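Long-range contacts in inositol 2-dehydrogenase (Sinorhizobium meliloti, PDB 4HKT), which oxidises myo-inositol to 2-keto-myo-inositol (scyllo-inosose) with NAD+ as cofactor, the first step of myo-inositol breakdown to acetyl-CoA: residues Thr3-Leu8 and Arg29-Ala34; Ser23-Ala28 and Glu287-Ile292; Asp65-Cys70 and Lys88-Glu93; Gly120-Phe125 and Thr278-Ala283. One frame throughout, in Å; residues are numbered along the deposited sequence. Where two conformers were deposited one is given.

Contact 1: Thr3-Leu8 and Arg29-Ala34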
loop_
_atom_site.group_PDB
_atom_site.type_symbol
_atom_site.label_atom_id
_atom_site.label_comp_id
_atom_site.label_asym_id
_atom_site.label_seq_id
_atom_site.Cartn_x
_atom_site.Cartn_y
_atom_site.Cartn_z
ATOM N N THR B 3 14.512 34.577 23.593
ATOM C CA THR B 3 14.887 33.167 23.680
ATOM C C THR B 3 14.341 32.585 24.981
ATOM O O THR B 3 14.616 33.124 26.057
ATOM C CB THR B 3 16.415 33.018 23.666
ATOM O OG1 THR B 3 16.923 33.603 22.464
ATOM C CG2 THR B 3 16.844 31.541 23.741
ATOM N N VAL B 4 13.580 31.489 24.879
ATOM C CA VAL B 4 13.059 30.779 26.066
ATOM C C VAL B 4 14.170 29.947 26.686
ATOM O O VAL B 4 14.780 29.090 26.018
ATOM C CB VAL B 4 11.866 29.877 25.707
ATOM C CG1 VAL B 4 11.338 29.145 26.931
ATOM C CG2 VAL B 4 10.748 30.704 25.100
ATOM N N ARG B 5 14.445 30.211 27.963
ATOM C CA ARG B 5 15.487 29.483 28.680
ATOM C C ARG B 5 14.854 28.333 29.469
ATOM O O ARG B 5 13.992 28.549 30.328
ATOM C CB ARG B 5 16.285 30.421 29.599
ATOM C CG ARG B 5 17.132 31.444 28.845
ATOM C CD ARG B 5 17.946 32.364 29.758
ATOM N NE ARG B 5 19.148 31.713 30.275
ATOM C CZ ARG B 5 20.386 31.957 29.848
ATOM N NH1 ARG B 5 20.602 32.855 28.902
ATOM N NH2 ARG B 5 21.411 31.309 30.383
ATOM N N PHE B 6 15.299 27.115 29.161
ATOM C CA PHE B 6 14.723 25.884 29.695
ATOM C C PHE B 6 15.615 25.218 30.741
ATOM O O PHE B 6 16.831 25.093 30.565
ATOM C CB PHE B 6 14.522 24.868 28.555
ATOM C CG PHE B 6 13.325 25.138 27.689
ATOM C CD1 PHE B 6 12.146 24.415 27.856
ATOM C CD2 PHE B 6 13.373 26.105 26.699
ATOM C CE1 PHE B 6 11.045 24.668 27.059
ATOM C CE2 PHE B 6 12.277 26.366 25.896
ATOM C CZ PHE B 6 11.110 25.637 26.067
ATOM N N GLY B 7 14.989 24.760 31.810
ATOM C CA GLY B 7 15.600 23.806 32.709
ATOM C C GLY B 7 14.934 22.478 32.440
ATOM O O GLY B 7 13.710 22.433 32.316
ATOM N N LEU B 8 15.731 21.417 32.346
ATOM C CA LEU B 8 15.239 20.053 32.183
ATOM C C LEU B 8 15.410 19.322 33.501
ATOM O O LEU B 8 16.496 19.339 34.082
ATOM C CB LEU B 8 16.024 19.318 31.084
ATOM C CG LEU B 8 15.778 17.816 30.894
ATOM C CD1 LEU B 8 14.307 17.525 30.676
ATOM C CD2 LEU B 8 16.588 17.267 29.725
ATOM N N ARG B 29 16.741 27.689 24.370
ATOM C CA ARG B 29 18.068 27.249 24.792
ATOM C C ARG B 29 17.957 26.363 26.018
ATOM O O ARG B 29 17.276 26.707 26.980
ATOM C CB ARG B 29 18.977 28.454 25.133
ATOM C CG ARG B 29 20.416 28.072 25.526
ATOM C CD ARG B 29 21.244 29.229 26.101
ATOM N NE ARG B 29 21.188 30.428 25.257
ATOM C CZ ARG B 29 20.459 31.522 25.501
ATOM N NH1 ARG B 29 19.714 31.625 26.595
ATOM N NH2 ARG B 29 20.485 32.536 24.639
ATOM N N LEU B 30 18.665 25.247 25.999
ATOM C CA LEU B 30 18.782 24.405 27.167
ATOM C C LEU B 30 19.923 24.931 28.044
ATOM O O LEU B 30 21.089 24.914 27.649
ATOM C CB LEU B 30 19.039 22.958 26.761
ATOM C CG LEU B 30 19.108 21.974 27.921
ATOM C CD1 LEU B 30 17.791 21.945 28.685
ATOM C CD2 LEU B 30 19.430 20.593 27.399
ATOM N N VAL B 31 19.558 25.391 29.235
ATOM C CA VAL B 31 20.460 26.066 30.174
ATOM C C VAL B 31 20.926 25.111 31.266
ATOM O O VAL B 31 22.111 25.088 31.598
ATOM C CB VAL B 31 19.741 27.274 30.829
ATOM C CG1 VAL B 31 20.582 27.905 31.929
ATOM C CG2 VAL B 31 19.372 28.299 29.771
ATOM N N ALA B 32 20.001 24.326 31.825
ATOM C CA ALA B 32 20.312 23.485 32.975
ATOM C C ALA B 32 19.611 22.140 32.938
ATOM O O ALA B 32 18.468 22.046 32.497
ATOM C CB ALA B 32 19.969 24.213 34.261
ATOM N N VAL B 33 20.323 21.102 33.360
ATOM C CA VAL B 33 19.745 19.783 33.573
ATOM C C VAL B 33 19.887 19.393 35.035
ATOM O O VAL B 33 20.883 19.730 35.671
ATOM C CB VAL B 33 20.465 18.703 32.758
ATOM C CG1 VAL B 33 19.806 17.334 32.972
ATOM C CG2 VAL B 33 20.456 19.076 31.295
ATOM N N ALA B 34 18.897 18.654 35.542
ATOM C CA ALA B 34 18.947 18.052 36.856
ATOM C C ALA B 34 18.455 16.590 36.795
ATOM O O ALA B 34 17.669 16.215 35.910
ATOM C CB ALA B 34 18.117 18.866 37.836
#

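Contact 2: Ser23-Ala28 and Glu287-Ile292. With NA (sodium ion), chain C.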
loop_
_atom_site.group_PDB
_atom_site.type_symbol
_atom_site.label_atom_id
_atom_site.label_comp_id
_atom_site.label_asym_id
_atom_site.label_seq_id
_atom_site.Cartn_x
_atom_site.Cartn_y
_atom_site.Cartn_z
ATOM N N SER B 23 16.831 21.561 22.221
ATOM C CA SER B 23 18.049 21.903 21.501
ATOM C C SER B 23 17.737 22.270 20.055
ATOM O O SER B 23 18.186 23.309 19.564
ATOM C CB SER B 23 19.039 20.741 21.533
ATOM O OG SER B 23 20.166 21.029 20.729
ATOM N N GLY B 24 16.947 21.427 19.391
ATOM C CA GLY B 24 16.657 21.583 17.973
ATOM C C GLY B 24 15.842 22.819 17.651
ATOM O O GLY B 24 15.833 23.275 16.515
ATOM N N ASN B 25 15.135 23.355 18.637
ATOM C CA ASN B 25 14.288 24.509 18.395
ATOM C C ASN B 25 15.102 25.815 18.396
ATOM O O ASN B 25 16.013 26.009 19.209
ATOM C CB ASN B 25 13.145 24.572 19.413
ATOM C CG ASN B 25 12.192 25.735 19.151
ATOM O OD1 ASN B 25 12.487 26.883 19.506
ATOM N ND2 ASN B 25 11.036 25.443 18.552
ATOM N N ALA B 26 14.731 26.698 17.473
ATOM C CA ALA B 26 15.459 27.919 17.208
ATOM C C ALA B 26 15.218 28.956 18.293
ATOM O O ALA B 26 16.124 29.715 18.631
ATOM C CB ALA B 26 15.060 28.477 15.851
ATOM N N ASP B 27 14.006 28.980 18.843
ATOM C CA ASP B 27 13.647 29.971 19.869
ATOM C C ASP B 27 13.983 29.577 21.308
ATOM O O ASP B 27 13.617 30.291 22.234
ATOM C CB ASP B 27 12.170 30.302 19.768
ATOM C CG ASP B 27 11.824 30.978 18.465
ATOM O OD1 ASP B 27 12.585 31.878 18.052
ATOM O OD2 ASP B 27 10.795 30.615 17.860
ATOM N N ALA B 28 14.703 28.481 21.503
ATOM C CA ALA B 28 14.893 27.945 22.852
ATOM C C ALA B 28 16.326 27.589 23.109
ATOM O O ALA B 28 17.034 27.194 22.183
ATOM C CB ALA B 28 14.040 26.700 23.034
ATOM N N GLU B 287 5.713 19.872 19.588
ATOM C CA GLU B 287 5.218 20.054 20.942
ATOM C C GLU B 287 5.957 21.190 21.667
ATOM O O GLU B 287 5.330 22.084 22.221
ATOM C CB GLU B 287 5.429 18.727 21.668
ATOM C CG GLU B 287 5.152 18.660 23.140
ATOM C CD GLU B 287 5.418 17.249 23.654
ATOM O OE1 GLU B 287 6.574 16.815 23.644
ATOM O OE2 GLU B 287 4.471 16.552 24.028
ATOM N N ILE B 288 7.282 21.153 21.620
ATOM C CA ILE B 288 8.108 22.227 22.185
ATOM C C ILE B 288 7.770 23.526 21.461
ATOM O O ILE B 288 7.543 24.570 22.104
ATOM C CB ILE B 288 9.611 21.919 22.127
ATOM C CG1 ILE B 288 9.961 20.695 22.990
ATOM C CG2 ILE B 288 10.447 23.113 22.597
ATOM C CD1 ILE B 288 9.613 20.790 24.467
ATOM N N GLU B 289 7.636 23.449 20.142
ATOM C CA GLU B 289 7.252 24.629 19.363
ATOM C C GLU B 289 5.939 25.207 19.838
ATOM O O GLU B 289 5.831 26.408 20.058
ATOM C CB GLU B 289 7.198 24.304 17.871
ATOM C CG GLU B 289 6.857 25.473 16.965
ATOM C CD GLU B 289 6.695 25.027 15.510
ATOM O OE1 GLU B 289 7.470 24.167 15.033
ATOM O OE2 GLU B 289 5.761 25.514 14.849
ATOM N N SER B 290 4.931 24.366 20.006
ATOM C CA SER B 290 3.633 24.821 20.521
ATOM C C SER B 290 3.746 25.388 21.960
ATOM O O SER B 290 3.070 26.349 22.330
ATOM C CB SER B 290 2.641 23.674 20.481
ATOM O OG SER B 290 1.414 24.098 20.959
ATOM N N PHE B 291 4.610 24.799 22.759
ATOM C CA PHE B 291 4.776 25.239 24.147
ATOM C C PHE B 291 5.339 26.669 24.164
ATOM O O PHE B 291 4.848 27.553 24.848
ATOM C CB PHE B 291 5.728 24.279 24.856
ATOM C CG PHE B 291 5.959 24.593 26.288
ATOM C CD1 PHE B 291 4.901 24.789 27.151
ATOM C CD2 PHE B 291 7.231 24.614 26.790
ATOM C CE1 PHE B 291 5.122 25.062 28.490
ATOM C CE2 PHE B 291 7.452 24.902 28.121
ATOM C CZ PHE B 291 6.393 25.101 28.971
ATOM N N ILE B 292 6.341 26.886 23.339
ATOM C CA ILE B 292 6.937 28.212 23.191
ATOM C C ILE B 292 5.930 29.229 22.666
ATOM O O ILE B 292 5.890 30.383 23.123
ATOM C CB ILE B 292 8.175 28.113 22.300
ATOM C CG1 ILE B 292 9.257 27.365 23.068
ATOM C CG2 ILE B 292 8.645 29.483 21.864
ATOM C CD1 ILE B 292 10.409 26.914 22.229
HETATM NA NA NA C . 17.899 25.523 20.722
#

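Contact 3: Asp65-Cys70 and Lys88-Glu93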
loop_
_atom_site.group_PDB
_atom_site.type_symbol
_atom_site.label_atom_id
_atom_site.label_comp_id
_atom_site.label_asym_id
_atom_site.label_seq_id
_atom_site.Cartn_x
_atom_site.Cartn_y
_atom_site.Cartn_z
ATOM N N ASP B 65 13.185 30.351 32.271
ATOM C CA ASP B 65 11.826 30.778 31.920
ATOM C C ASP B 65 10.800 29.621 32.029
ATOM O O ASP B 65 9.625 29.840 32.272
ATOM C CB ASP B 65 11.809 31.301 30.480
ATOM C CG ASP B 65 12.836 32.442 30.236
ATOM O OD1 ASP B 65 12.802 33.440 30.986
ATOM O OD2 ASP B 65 13.642 32.343 29.281
ATOM N N ALA B 66 11.263 28.404 31.816
ATOM C CA ALA B 66 10.386 27.294 31.585
ATOM C C ALA B 66 11.104 26.040 32.023
ATOM O O ALA B 66 12.337 25.962 31.888
ATOM C CB ALA B 66 10.041 27.214 30.110
ATOM N N VAL B 67 10.332 25.068 32.527
ATOM C CA VAL B 67 10.855 23.750 32.873
ATOM C C VAL B 67 10.158 22.635 32.123
ATOM O O VAL B 67 8.979 22.737 31.795
ATOM C CB VAL B 67 10.772 23.417 34.391
ATOM C CG1 VAL B 67 11.743 24.285 35.151
ATOM C CG2 VAL B 67 9.370 23.588 34.943
ATOM N N VAL B 68 10.926 21.581 31.864
ATOM C CA VAL B 68 10.432 20.344 31.300
ATOM C C VAL B 68 10.622 19.303 32.391
ATOM O O VAL B 68 11.751 19.041 32.818
ATOM C CB VAL B 68 11.218 19.969 30.036
ATOM C CG1 VAL B 68 10.867 18.571 29.584
ATOM C CG2 VAL B 68 10.933 20.981 28.923
ATOM N N ILE B 69 9.518 18.725 32.851
ATOM C CA ILE B 69 9.563 17.755 33.946
ATOM C C ILE B 69 9.436 16.338 33.365
ATOM O O ILE B 69 8.362 15.936 32.844
ATOM C CB ILE B 69 8.467 18.007 34.993
ATOM C CG1 ILE B 69 8.532 19.434 35.529
ATOM C CG2 ILE B 69 8.552 16.965 36.101
ATOM C CD1 ILE B 69 7.303 19.871 36.315
ATOM N N CYS B 70 10.557 15.617 33.455
ATOM C CA CYS B 70 10.725 14.254 32.982
ATOM C C CYS B 70 11.206 13.353 34.128
ATOM O O CYS B 70 11.813 12.340 33.879
ATOM C CB CYS B 70 11.770 14.222 31.854
ATOM S SG CYS B 70 11.272 15.262 30.466
ATOM N N LYS B 88 7.658 29.804 36.690
ATOM C CA LYS B 88 8.168 29.179 35.471
ATOM C C LYS B 88 6.980 28.667 34.664
ATOM O O LYS B 88 5.953 28.314 35.251
ATOM C CB LYS B 88 9.106 28.013 35.779
ATOM C CG LYS B 88 10.580 28.369 35.960
ATOM C CD LYS B 88 10.873 29.153 37.220
ATOM C CE LYS B 88 12.381 29.290 37.391
ATOM N NZ LYS B 88 12.783 30.332 38.371
ATOM N N ALA B 89 7.097 28.665 33.329
ATOM C CA ALA B 89 6.162 27.899 32.489
ATOM C C ALA B 89 6.568 26.434 32.634
ATOM O O ALA B 89 7.740 26.120 32.797
ATOM C CB ALA B 89 6.238 28.346 31.025
ATOM N N ILE B 90 5.594 25.530 32.538
ATOM C CA ILE B 90 5.812 24.119 32.868
ATOM C C ILE B 90 5.294 23.194 31.765
ATOM O O ILE B 90 4.135 23.253 31.342
ATOM C CB ILE B 90 5.057 23.756 34.160
ATOM C CG1 ILE B 90 5.435 24.679 35.307
ATOM C CG2 ILE B 90 5.318 22.326 34.570
ATOM C CD1 ILE B 90 4.231 25.074 36.131
ATOM N N PHE B 91 6.176 22.355 31.308
ATOM C CA PHE B 91 5.794 21.252 30.474
ATOM C C PHE B 91 6.026 20.005 31.326
ATOM O O PHE B 91 7.154 19.763 31.768
ATOM C CB PHE B 91 6.644 21.181 29.211
ATOM C CG PHE B 91 6.367 19.972 28.399
ATOM C CD1 PHE B 91 5.416 20.006 27.383
ATOM C CD2 PHE B 91 6.987 18.787 28.690
ATOM C CE1 PHE B 91 5.111 18.863 26.672
ATOM C CE2 PHE B 91 6.687 17.637 27.995
ATOM C CZ PHE B 91 5.740 17.675 26.982
ATOM N N CYS B 92 4.992 19.195 31.522
ATOM C CA CYS B 92 5.147 18.000 32.321
ATOM C C CYS B 92 4.776 16.716 31.579
ATOM O O CYS B 92 3.684 16.613 31.068
ATOM C CB CYS B 92 4.318 18.113 33.599
ATOM S SG CYS B 92 4.767 16.855 34.812
ATOM N N GLU B 93 5.693 15.758 31.519
ATOM C CA GLU B 93 5.366 14.431 31.002
ATOM C C GLU B 93 4.175 13.802 31.768
ATOM O O GLU B 93 3.975 14.056 32.957
ATOM C CB GLU B 93 6.563 13.506 31.067
ATOM C CG GLU B 93 7.468 13.582 29.845
ATOM C CD GLU B 93 6.780 13.093 28.564
ATOM O OE1 GLU B 93 5.936 12.173 28.642
ATOM O OE2 GLU B 93 7.048 13.678 27.496
#

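Contact 4: Gly120-Phe125 and Thr278-Ala283. With EDO (1,2-ethanediol), chain S.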
loop_
_atom_site.group_PDB
_atom_site.type_symbol
_atom_site.label_atom_id
_atom_site.label_comp_id
_atom_site.label_asym_id
_atom_site.label_seq_id
_atom_site.Cartn_x
_atom_site.Cartn_y
_atom_site.Cartn_z
ATOM N N GLY B 120 2.308 16.244 28.593
ATOM C CA GLY B 120 2.936 15.566 27.488
ATOM C C GLY B 120 2.074 14.526 26.770
ATOM O O GLY B 120 2.302 13.326 26.908
ATOM N N PHE B 121 1.071 14.960 26.017
ATOM C CA PHE B 121 0.389 14.005 25.144
ATOM C C PHE B 121 0.919 14.325 23.754
ATOM O O PHE B 121 0.282 15.017 22.979
ATOM C CB PHE B 121 -1.114 14.134 25.219
ATOM C CG PHE B 121 -1.715 13.616 26.506
ATOM C CD1 PHE B 121 -1.443 12.357 26.945
ATOM C CD2 PHE B 121 -2.653 14.353 27.184
ATOM C CE1 PHE B 121 -2.020 11.872 28.102
ATOM C CE2 PHE B 121 -3.258 13.880 28.326
ATOM C CZ PHE B 121 -2.928 12.638 28.802
ATOM N N ASN B 122 2.103 13.824 23.476
ATOM C CA ASN B 122 2.851 14.206 22.269
ATOM C C ASN B 122 2.184 13.771 20.980
ATOM O O ASN B 122 2.419 14.365 19.897
ATOM C CB ASN B 122 4.246 13.611 22.325
ATOM C CG ASN B 122 4.219 12.128 22.617
ATOM O OD1 ASN B 122 3.945 11.720 23.730
ATOM N ND2 ASN B 122 4.459 11.322 21.608
ATOM N N ARG B 123 1.325 12.757 21.074
ATOM C CA ARG B 123 0.659 12.241 19.891
ATOM C C ARG B 123 -0.226 13.264 19.240
ATOM O O ARG B 123 -0.424 13.222 18.038
ATOM C CB ARG B 123 -0.075 10.930 20.179
ATOM C CG ARG B 123 0.885 9.859 20.633
ATOM C CD ARG B 123 0.171 8.565 20.959
ATOM N NE ARG B 123 1.033 7.716 21.772
ATOM C CZ ARG B 123 0.680 6.533 22.277
ATOM N NH1 ARG B 123 -0.542 6.047 22.065
ATOM N NH2 ARG B 123 1.551 5.825 23.000
ATOM N N ARG B 124 -0.706 14.222 19.997
ATOM C CA ARG B 124 -1.472 15.290 19.415
ATOM C C ARG B 124 -0.643 16.198 18.452
ATOM O O ARG B 124 -1.237 16.980 17.719
ATOM C CB ARG B 124 -2.053 16.167 20.499
ATOM C CG ARG B 124 -3.154 15.579 21.334
ATOM C CD ARG B 124 -3.706 16.680 22.182
ATOM N NE ARG B 124 -4.764 16.191 23.024
ATOM C CZ ARG B 124 -5.857 16.871 23.305
ATOM N NH1 ARG B 124 -6.045 18.113 22.819
ATOM N NH2 ARG B 124 -6.767 16.313 24.092
ATOM N N PHE B 125 0.697 16.114 18.509
ATOM C CA PHE B 125 1.606 16.948 17.696
ATOM C C PHE B 125 2.287 16.174 16.561
ATOM O O PHE B 125 3.102 16.731 15.809
ATOM C CB PHE B 125 2.657 17.615 18.611
ATOM C CG PHE B 125 2.065 18.566 19.583
ATOM C CD1 PHE B 125 1.614 19.790 19.162
ATOM C CD2 PHE B 125 1.907 18.221 20.921
ATOM C CE1 PHE B 125 1.035 20.685 20.053
ATOM C CE2 PHE B 125 1.349 19.110 21.812
ATOM C CZ PHE B 125 0.895 20.343 21.380
ATOM N N THR B 278 12.104 7.153 18.345
ATOM C CA THR B 278 12.201 7.532 16.942
ATOM C C THR B 278 10.861 7.724 16.276
ATOM O O THR B 278 10.788 8.468 15.322
ATOM C CB THR B 278 13.059 6.601 16.076
ATOM O OG1 THR B 278 12.620 5.260 16.220
ATOM C CG2 THR B 278 14.552 6.728 16.423
ATOM N N ARG B 279 9.799 7.074 16.746
ATOM C CA ARG B 279 8.492 7.248 16.089
ATOM C C ARG B 279 8.029 8.702 16.182
ATOM O O ARG B 279 7.453 9.251 15.215
ATOM C CB ARG B 279 7.386 6.295 16.671
ATOM C CG ARG B 279 5.944 6.705 16.304
ATOM C CD ARG B 279 5.590 6.421 14.848
ATOM N NE ARG B 279 4.232 6.793 14.430
ATOM C CZ ARG B 279 3.817 8.034 14.161
ATOM N NH1 ARG B 279 4.653 9.060 14.257
ATOM N NH2 ARG B 279 2.570 8.264 13.779
ATOM N N TYR B 280 8.277 9.339 17.317
ATOM C CA TYR B 280 7.687 10.654 17.565
ATOM C C TYR B 280 8.635 11.875 17.552
ATOM O O TYR B 280 8.276 12.950 18.042
ATOM C CB TYR B 280 6.868 10.589 18.860
ATOM C CG TYR B 280 5.577 9.768 18.681
ATOM C CD1 TYR B 280 4.612 10.152 17.765
ATOM C CD2 TYR B 280 5.328 8.631 19.462
ATOM C CE1 TYR B 280 3.446 9.413 17.584
ATOM C CE2 TYR B 280 4.157 7.892 19.316
ATOM C CZ TYR B 280 3.225 8.280 18.373
ATOM O OH TYR B 280 2.078 7.552 18.203
ATOM N N THR B 281 9.790 11.743 16.911
ATOM C CA THR B 281 10.751 12.856 16.855
ATOM C C THR B 281 10.137 14.172 16.322
ATOM O O THR B 281 10.305 15.223 16.960
ATOM C CB THR B 281 12.012 12.512 16.067
ATOM O OG1 THR B 281 11.688 12.462 14.689
ATOM C CG2 THR B 281 12.579 11.184 16.493
ATOM N N GLU B 282 9.388 14.122 15.224
ATOM C CA GLU B 282 8.737 15.328 14.741
ATOM C C GLU B 282 7.701 15.824 15.749
ATOM O O GLU B 282 7.526 17.041 15.952
ATOM C CB GLU B 282 8.086 15.120 13.366
ATOM C CG GLU B 282 9.071 14.963 12.220
ATOM C CD GLU B 282 8.404 14.393 10.998
ATOM O OE1 GLU B 282 7.983 15.183 10.128
ATOM O OE2 GLU B 282 8.258 13.157 10.940
ATOM N N ALA B 283 6.990 14.889 16.378
ATOM C CA ALA B 283 5.975 15.277 17.341
ATOM C C ALA B 283 6.588 16.039 18.518
ATOM O O ALA B 283 6.066 17.090 18.898
ATOM C CB ALA B 283 5.174 14.063 17.809
HETATM C C1 EDO S . -10.440 18.345 22.114
HETATM O O1 EDO S . -9.321 18.530 21.237
HETATM C C2 EDO S . -10.050 17.480 23.324
HETATM O O2 EDO S . -8.838 17.959 23.947
#

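Contact 1: Thr3-Leu8 and Arg29-Ala34
R5 and F6 pair with R29 and L30, and G7 and L8 with A32 and V33, in two parallel strands whose axes run 13° apart. The register slips by one residue between F6 and G7. This is a beta bulge, with V31 as the extra residue. F6 O takes N-H groups from two residues in a row, V31 N at 3.0 Å and, weakly, A32 N at 3.5 Å. Regular pairing holds on both flanks of the bulge. F6 N donates to R29 O at 3.0 Å, and L8 N donates to A32 O at 2.8 Å.

The bulge turns the V31 side chain toward strand 4-8, where CG2 crosses R5 obliquely, 3.5 Å from R5 NE. On the face of F6, L8, L30 and V33, L30 CD1 reaches forward to L8 CB at 4.0 Å. L30 CG stands anti to the backbone N (chi1 -177°), and this carries CD1 in toward strand 4-8. F6 meets R29 O at the edge of its ring. T3 CG2 sits over one face of the R29 guanidinium, 3.9 Å from NH2. The R5 and R29 guanidinium groups come very near each other. R5 was modelled in two conformers, so its approaches to R29 and to V31 CG2 are both doubtful. R5 NE has its own acceptor, D63 O.

The pair belongs to the beta-alpha-beta unit of strand 4-9, helix 13-24 and strand 28-34 in the Rossmann domain. Strand 66-69 adjoins strand 4-9. Helix 281-297 covers V4 and F6, and helix 55-60 packs on A32 and A34.

Contact 2: Ser23-Ala28 and Glu287-Ile292
N25 and I292 meet head-on, with I292 CD1 pressed against the N25 amide. CD1 is 3.4 Å from N25 OD1 and 3.7 Å from A28 CB. I292 gets there with CG1 anti to the carbonyl carbon (chi1 -70°) and an extended outer arm. Its other branch, CG2, lies 4.2 Å from D27 CB.

N25 CG stands anti to the backbone N (chi1 -177°), which swings the amide out toward helix 281-297. There ND2 stands 4.0 Å from E289 CA. OD1 turns back to accept from D27 N at 2.7 Å, which makes an Asx turn. The donor lies well above the carbonyl plane. Segment 23-28 wraps a sodium ion with three backbone oxygens, S23 O, N25 O and A28 O. The ion sits against this segment and not between the two segments.

With an alanine in place of N25, D27 N would probably lose this acceptor and a gap would open beside I292 CD1.

The contact lays helix 281-297 over the end of helix 13-24 and the start of strand 28-34. I288 continues onto A21 and V22, while I292 also packs on V4 and F6 of strand 4-9.

Contact 3: Asp65-Cys70 and Lys88-Glu93
V68 and F91 lie side by side on one face of the sheet, with V68 CG1 4.0 Å from CD2 of the F91 ring. The methyl approaches the ring obliquely. The F91 ring also meets the ring of H18, their planes about 55° apart, and it touches E287 and F291 of helix 281-297. Two carboxylates mark the ends of the contact. That of E93 accepts from H18 NE2, and that of D65 accepts from R5 N.

F91 has CG anti to its backbone N (chi1 174°), and V68 CG1 is placed likewise, so the two run together. A66 CB and A89 CB continue this face at 4.1 Å. The other face carries V67, I69, I90 and C92. Here I69 CD1 packs on I90 CG2 at 3.6 Å, and C92 SG rests 3.9 Å from I69 CB. K88 sends its NZ away to A61 O and E59 O.

The backbones are parallel and regularly bonded. V67 N donates to A89 O at 2.8 Å, and F91 N donates to V67 O at 2.9 Å.

Helix 76-85 links the two strands and covers V67, I69 and C92. This is a beta-alpha-beta unit of the Rossmann fold. E93 opens the Glu-Lys-Pro sequence characteristic of the Gfo/Idh/MocA family.

Contact 4: Gly120-Phe125 and Thr278-Ala283
Y280 presents one ring face to the amide of N122, whose ND2 sits 3.4 Å above the ring plane, toward the rim. The amide stands steeply, 74° from the ring plane, and points its nitrogen at the aromatic carbons. R279 CG covers the opposite face, over the ring centre, so the ring is sandwiched. The contact joins the 3-10 turn 122-125, which follows the last strand of the Rossmann sheet, to the break between helices 276-279 and 281-297. Y280 is the N-cap residue of the second helix.

N122 holds CG between its backbone N and carbonyl carbon (chi1 51°), which aims the amide at the ring. R123 runs past the phenol end of Y280. Its CD is 3.5 Å from Y280 OH, and its guanidinium is tilted only 13° from the ring plane. The hydroxyl itself bonds to Q238 OE1. Replacing Y280 by an alanine is likely to open a gap between N122 and R279 CG and leave Q238 without this partner. R124 points away from this interface, to a salt bridge with D178 and an ethanediol probably from the crystallisation liquor.

A283, in the first turn of the helix, packs on the backbone of the 3-10 turn. F125 O accepts from N286 ND2 and also receives a CA-H...O contact from A283. On the same residue, F125 CB lies 3.5 Å from A283 O. A283 CB in turn lies 3.5 Å from N122 O.

How the contacts relate
Contacts 1 and 3 are buried strand pairs of one parallel sheet. Strands 4-9 and 66-69 are neighbours in it, so the two contacts adjoin through G7 N and A66 O. Both rest on backbone hydrogen bonds, with a bulge only in contact 1. Contacts 2 and 4 share helix 281-297 and have no hydrogen bond between their segments. Contact 2 is partly buried and mixes methyl packing with a sodium-bound loop. Contact 4 is buried, its centre about 8 Å from the centre of the chain, and uses an aromatic ring and backbone oxygens. Helix 281-297 also links all four: F291 meets F6 and F91, and E287 reaches N122 and F125.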